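Local coordinates for protein putative prolyl-tRNA synthetase (Leishmania major, PDB 5XIL) that probably catalyses the ATP-dependent attachment of L-proline to tRNA(Pro), this chain comprising the class II catalytic core, the anticodon-binding domain and the zinc-containing C-terminal domain, at residues E174-L179 with Y210-E215; H231-N236 with Q259-L264. One frame throughout, in Å; residues are numbered along the deposited sequence.

Interaction 1 (E174-L179 with Y210-E215); sequences EVLEIL and YTTTVE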
loop_
_atom_site.group_PDB
_atom_site.type_symbol
_atom_site.label_atom_id
_atom_site.label_comp_id
_atom_site.label_asym_id
_atom_site.label_seq_id
_atom_site.Cartn_x
_atom_site.Cartn_y
_atom_site.Cartn_z
ATOM N N GLU A 174 23.585 -3.325 2.187
ATOM C CA GLU A 174 22.127 -3.209 1.996
ATOM C C GLU A 174 21.470 -4.590 1.892
ATOM O O GLU A 174 20.332 -4.792 2.331
ATOM C CB GLU A 174 21.824 -2.400 0.768
ATOM C CG GLU A 174 20.328 -2.075 0.630
ATOM C CD GLU A 174 19.998 -1.305 -0.631
ATOM O OE1 GLU A 174 20.524 -1.632 -1.753
ATOM O OE2 GLU A 174 19.175 -0.385 -0.509
ATOM N N VAL A 175 22.171 -5.502 1.224
ATOM C CA VAL A 175 21.722 -6.893 1.111
ATOM C C VAL A 175 21.304 -7.453 2.472
ATOM O O VAL A 175 20.223 -8.029 2.620
ATOM C CB VAL A 175 22.813 -7.770 0.483
ATOM C CG1 VAL A 175 22.514 -9.234 0.738
ATOM C CG2 VAL A 175 22.878 -7.541 -1.025
ATOM N N LEU A 176 22.129 -7.229 3.483
ATOM C CA LEU A 176 21.866 -7.705 4.826
ATOM C C LEU A 176 20.883 -6.836 5.597
ATOM O O LEU A 176 20.175 -7.353 6.445
ATOM C CB LEU A 176 23.150 -7.880 5.617
ATOM C CG LEU A 176 24.161 -8.901 5.113
ATOM C CD1 LEU A 176 25.509 -8.836 5.822
ATOM C CD2 LEU A 176 23.572 -10.282 5.295
ATOM N N GLU A 177 20.829 -5.554 5.319
ATOM C CA GLU A 177 19.811 -4.700 5.904
ATOM C C GLU A 177 18.425 -5.167 5.492
ATOM O O GLU A 177 17.500 -5.227 6.337
ATOM C CB GLU A 177 19.996 -3.229 5.575
ATOM C CG GLU A 177 21.150 -2.598 6.384
ATOM C CD GLU A 177 21.589 -1.242 5.821
ATOM O OE1 GLU A 177 21.418 -0.931 4.625
ATOM O OE2 GLU A 177 22.156 -0.465 6.591
ATOM N N ILE A 178 18.307 -5.486 4.229
ATOM C CA ILE A 178 17.064 -5.930 3.671
ATOM C C ILE A 178 16.700 -7.298 4.246
ATOM O O ILE A 178 15.545 -7.528 4.641
ATOM C CB ILE A 178 17.107 -5.953 2.115
ATOM C CG1 ILE A 178 17.160 -4.536 1.535
ATOM C CG2 ILE A 178 15.921 -6.761 1.550
ATOM C CD1 ILE A 178 15.896 -3.718 1.717
ATOM N N LEU A 179 17.684 -8.190 4.353
ATOM C CA LEU A 179 17.458 -9.458 4.997
ATOM C C LEU A 179 16.961 -9.321 6.416
ATOM O O LEU A 179 16.016 -10.024 6.788
ATOM C CB LEU A 179 18.715 -10.379 4.974
ATOM C CG LEU A 179 18.396 -11.833 5.338
ATOM C CD1 LEU A 179 17.669 -12.487 4.204
ATOM C CD2 LEU A 179 19.662 -12.593 5.678
ATOM N N TYR A 210 25.940 -14.007 -4.658
ATOM C CA TYR A 210 25.529 -14.820 -3.520
ATOM C C TYR A 210 24.119 -14.408 -3.126
ATOM O O TYR A 210 23.681 -13.325 -3.461
ATOM C CB TYR A 210 26.499 -14.781 -2.311
ATOM C CG TYR A 210 26.712 -13.438 -1.650
ATOM C CD1 TYR A 210 25.845 -12.956 -0.656
ATOM C CD2 TYR A 210 27.738 -12.598 -2.080
ATOM C CE1 TYR A 210 26.056 -11.720 -0.085
ATOM C CE2 TYR A 210 27.975 -11.386 -1.481
ATOM C CZ TYR A 210 27.113 -10.921 -0.529
ATOM O OH TYR A 210 27.277 -9.689 0.033
ATOM N N THR A 211 23.423 -15.340 -2.492
ATOM C CA THR A 211 22.036 -15.160 -2.095
ATOM C C THR A 211 21.975 -15.380 -0.563
ATOM O O THR A 211 22.556 -16.308 -0.018
ATOM C CB THR A 211 21.088 -16.077 -2.833
ATOM O OG1 THR A 211 20.967 -15.717 -4.200
ATOM C CG2 THR A 211 19.721 -15.994 -2.184
ATOM N N THR A 212 21.341 -14.441 0.134
ATOM C CA THR A 212 21.076 -14.581 1.556
ATOM C C THR A 212 19.571 -14.857 1.729
ATOM O O THR A 212 18.741 -14.482 0.873
ATOM C CB THR A 212 21.506 -13.352 2.407
ATOM O OG1 THR A 212 20.652 -12.228 2.113
ATOM C CG2 THR A 212 22.888 -12.992 2.217
ATOM N N THR A 213 19.215 -15.520 2.812
ATOM C CA THR A 213 17.869 -16.081 2.964
ATOM C C THR A 213 17.459 -16.139 4.450
ATOM O O THR A 213 18.308 -16.130 5.363
ATOM C CB THR A 213 17.855 -17.490 2.354
ATOM O OG1 THR A 213 16.546 -18.072 2.376
ATOM C CG2 THR A 213 18.789 -18.429 3.098
ATOM N N VAL A 214 16.148 -16.235 4.682
ATOM C CA VAL A 214 15.578 -16.520 5.954
ATOM C C VAL A 214 14.793 -17.826 5.764
ATOM O O VAL A 214 13.889 -17.890 4.954
ATOM C CB VAL A 214 14.688 -15.388 6.549
ATOM C CG1 VAL A 214 15.575 -14.290 7.062
ATOM C CG2 VAL A 214 13.769 -14.829 5.517
ATOM N N GLU A 215 15.243 -18.874 6.412
ATOM C CA GLU A 215 14.684 -20.193 6.182
ATOM C C GLU A 215 13.744 -20.499 7.357
ATOM O O GLU A 215 14.095 -20.197 8.533
ATOM C CB GLU A 215 15.798 -21.188 6.129
ATOM C CG GLU A 215 16.709 -20.938 4.928
ATOM C CD GLU A 215 16.045 -21.343 3.637
ATOM O OE1 GLU A 215 15.200 -22.292 3.620
ATOM O OE2 GLU A 215 16.304 -20.682 2.642
#
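T212 OG1 is hydrogen-bonded to the backbone O of S230 and touched by aliphatic carbons of the helix: V175 CG1 lies 3.8 Å from it, and L179 CD1 and CD2 are each 3.7 Å away. The hydroxyl thus meets its polar need within the sheet while its flank serves as part of an apolar surface. The other branch of the threonine, CG2, takes the crossing methyl CD2 of L176 at 4.2 Å. L179 carries the largest share of the contact. Its CG is swung anti to the backbone N (chi1 -166°), which sends the two methyls down onto the strand, CD1 against T213 C at 3.7 Å and alongside V214 CG1 at 4.0 Å. At the other end V175 CG1 comes obliquely to the Y210 ring. T213 turns to the far face of the strand, where its OG1 donates to E215 OE2, 2.6 Å away and on the anti side of a carboxylate also paired with K199. Segments 174-179 and 210-215 run nearly parallel, 15° apart, on helix 168-189 and strand 210-218 of the class II core. I178 packs against helix 40-60, while T213 and E215 touch strand 475-480.

Interaction 2 (H231-N236 with Q259-L264); sequences HNLGQN and QNSWGL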
loop_
_atom_site.group_PDB
_atom_site.type_symbol
_atom_site.label_atom_id
_atom_site.label_comp_id
_atom_site.label_asym_id
_atom_site.label_seq_id
_atom_site.Cartn_x
_atom_site.Cartn_y
_atom_site.Cartn_z
ATOM N N HIS A 231 19.611 -10.856 -2.670
ATOM C CA HIS A 231 20.681 -11.354 -3.552
ATOM C C HIS A 231 21.722 -10.217 -3.742
ATOM O O HIS A 231 21.347 -9.113 -4.036
ATOM C CB HIS A 231 20.104 -11.685 -4.925
ATOM C CG HIS A 231 18.923 -12.569 -4.873
ATOM N ND1 HIS A 231 19.007 -13.864 -4.462
ATOM C CD2 HIS A 231 17.636 -12.354 -5.210
ATOM C CE1 HIS A 231 17.819 -14.421 -4.541
ATOM N NE2 HIS A 231 16.962 -13.511 -4.976
ATOM N N ASN A 232 23.010 -10.521 -3.578
ATOM C CA ASN A 232 24.080 -9.687 -4.065
ATOM C C ASN A 232 24.415 -10.128 -5.499
ATOM O O ASN A 232 24.910 -11.248 -5.711
ATOM C CB ASN A 232 25.255 -9.804 -3.134
ATOM C CG ASN A 232 26.305 -8.778 -3.458
ATOM O OD1 ASN A 232 26.470 -8.463 -4.595
ATOM N ND2 ASN A 232 27.002 -8.264 -2.459
ATOM N N LEU A 233 24.033 -9.307 -6.483
ATOM C CA LEU A 233 24.179 -9.627 -7.854
ATOM C C LEU A 233 25.582 -9.208 -8.372
ATOM O O LEU A 233 25.841 -9.436 -9.500
ATOM C CB LEU A 233 23.117 -8.956 -8.738
ATOM C CG LEU A 233 21.671 -9.134 -8.255
ATOM C CD1 LEU A 233 20.684 -8.375 -9.057
ATOM C CD2 LEU A 233 21.376 -10.613 -8.256
ATOM N N GLY A 234 26.434 -8.668 -7.537
ATOM C CA GLY A 234 27.702 -8.036 -7.958
ATOM C C GLY A 234 27.619 -7.148 -9.179
ATOM O O GLY A 234 26.689 -6.360 -9.362
ATOM N N GLN A 235 28.560 -7.385 -10.122
ATOM C CA GLN A 235 28.580 -6.633 -11.366
ATOM C C GLN A 235 28.057 -7.445 -12.547
ATOM O O GLN A 235 28.108 -6.992 -13.699
ATOM C CB GLN A 235 30.028 -6.192 -11.642
ATOM C CG GLN A 235 30.525 -5.209 -10.624
ATOM C CD GLN A 235 31.996 -4.872 -10.782
ATOM O OE1 GLN A 235 32.800 -5.748 -10.911
ATOM N NE2 GLN A 235 32.333 -3.609 -10.676
ATOM N N ASN A 236 27.524 -8.630 -12.305
ATOM C CA ASN A 236 27.036 -9.450 -13.425
ATOM C C ASN A 236 26.070 -8.808 -14.349
ATOM O O ASN A 236 26.117 -8.960 -15.573
ATOM C CB ASN A 236 26.392 -10.740 -12.883
ATOM C CG ASN A 236 27.377 -11.582 -12.099
ATOM O OD1 ASN A 236 28.422 -11.881 -12.619
ATOM N ND2 ASN A 236 27.084 -11.916 -10.837
ATOM N N GLN A 259 25.044 -4.313 -7.928
ATOM C CA GLN A 259 23.615 -4.420 -7.842
ATOM C C GLN A 259 23.155 -5.518 -6.860
ATOM O O GLN A 259 23.855 -6.488 -6.554
ATOM C CB GLN A 259 23.043 -4.703 -9.246
ATOM C CG GLN A 259 23.077 -3.486 -10.130
ATOM C CD GLN A 259 22.605 -3.768 -11.514
ATOM O OE1 GLN A 259 23.402 -3.987 -12.444
ATOM N NE2 GLN A 259 21.308 -3.839 -11.662
ATOM N N ASN A 260 21.967 -5.301 -6.341
ATOM C CA ASN A 260 21.276 -6.301 -5.557
ATOM C C ASN A 260 19.807 -6.316 -5.925
ATOM O O ASN A 260 19.294 -5.424 -6.618
ATOM C CB ASN A 260 21.487 -6.072 -4.059
ATOM C CG ASN A 260 20.851 -4.756 -3.529
ATOM O OD1 ASN A 260 19.738 -4.386 -3.871
ATOM N ND2 ASN A 260 21.579 -4.075 -2.672
ATOM N N SER A 261 19.152 -7.397 -5.525
ATOM C CA SER A 261 17.744 -7.528 -5.673
ATOM C C SER A 261 17.208 -8.384 -4.532
ATOM O O SER A 261 17.925 -9.135 -3.931
ATOM C CB SER A 261 17.295 -8.033 -7.046
ATOM O OG SER A 261 17.605 -9.362 -7.187
ATOM N N TRP A 262 15.929 -8.226 -4.257
ATOM C CA TRP A 262 15.379 -8.800 -3.055
ATOM C C TRP A 262 13.899 -8.828 -3.165
ATOM O O TRP A 262 13.344 -7.904 -3.720
ATOM C CB TRP A 262 15.887 -8.016 -1.831
ATOM C CG TRP A 262 16.133 -6.521 -2.030
ATOM C CD1 TRP A 262 17.295 -5.934 -2.495
ATOM C CD2 TRP A 262 15.250 -5.439 -1.776
ATOM N NE1 TRP A 262 17.161 -4.602 -2.586
ATOM C CE2 TRP A 262 15.952 -4.246 -2.106
ATOM C CE3 TRP A 262 13.976 -5.330 -1.199
ATOM C CZ2 TRP A 262 15.411 -2.978 -1.928
ATOM C CZ3 TRP A 262 13.434 -4.078 -1.056
ATOM C CH2 TRP A 262 14.160 -2.913 -1.412
ATOM N N GLY A 263 13.248 -9.909 -2.721
ATOM C CA GLY A 263 11.828 -10.005 -2.760
ATOM C C GLY A 263 11.241 -10.792 -1.574
ATOM O O GLY A 263 11.876 -11.690 -1.043
ATOM N N LEU A 264 9.997 -10.466 -1.250
ATOM C CA LEU A 264 9.201 -11.167 -0.220
ATOM C C LEU A 264 7.756 -11.166 -0.725
ATOM O O LEU A 264 7.273 -10.119 -1.215
ATOM C CB LEU A 264 9.316 -10.435 1.112
ATOM C CG LEU A 264 8.531 -11.003 2.296
ATOM C CD1 LEU A 264 9.304 -10.822 3.572
ATOM C CD2 LEU A 264 7.180 -10.285 2.423
#
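L233 CG stands anti to its own carbonyl carbon (chi1 -50°), and with chi2 extended the side chain reaches over the opposite backbone until CD1 is 3.8 Å from N260 C and 3.7 Å from S261 OG. The S261 hydroxyl, between its backbone N and carbonyl carbon, also meets H231 CD2, at 3.6 Å. The frame is a classic beta bulge in the antiparallel sheet of the class II synthetase core: L233 and G234 both face Q259. H231 and S261 form the hydrogen-bonded pair before it, with S261 O taking the H231 N-H almost head-on (2.7 Å), and N232 and N260 the non-hydrogen-bonded pair. In the bulge, L233 N donates to Q259 O over a bent 2.8 Å bond, while Q259 N gives a straighter one to G234 O. H231, Q259 and S261 lie on one face; Y116 of helix 111-122 packs on L233, Q259 and S261. L233 opens a type II' turn to N236, with G234 (phi 43°) as its second residue and Q235 as the N-cap of helix 236-241. N232 makes an Asx turn across the bulge: its OD1 accepts from G234 N at 2.9 Å, in the plane of the amide carbonyl.

How the interactions relate
Interaction 1 lays a helix over the strand layer that interaction 2 extends; their centres are 9 Å apart. Strands 210-218 and 223-234 are consecutive in the chain and adjacent in the sheet, so the two contacts share a border. Two probable hydrogen bonds join them: T211 OG1 to H231 ND1 (2.7 Å) and E174 OE1 to N260 ND2 (2.8 Å). Packing adds to these, with V175 CG2 3.6 Å from N260 CB and I178 CG2 3.6 Å from W262 CG, so helix 168-189 covers strand 253-265 as well as strand 210-218. Both contacts lie away from the annotated metal sites, although a bound magnesium ion is about 7 Å from the Y210 side chain.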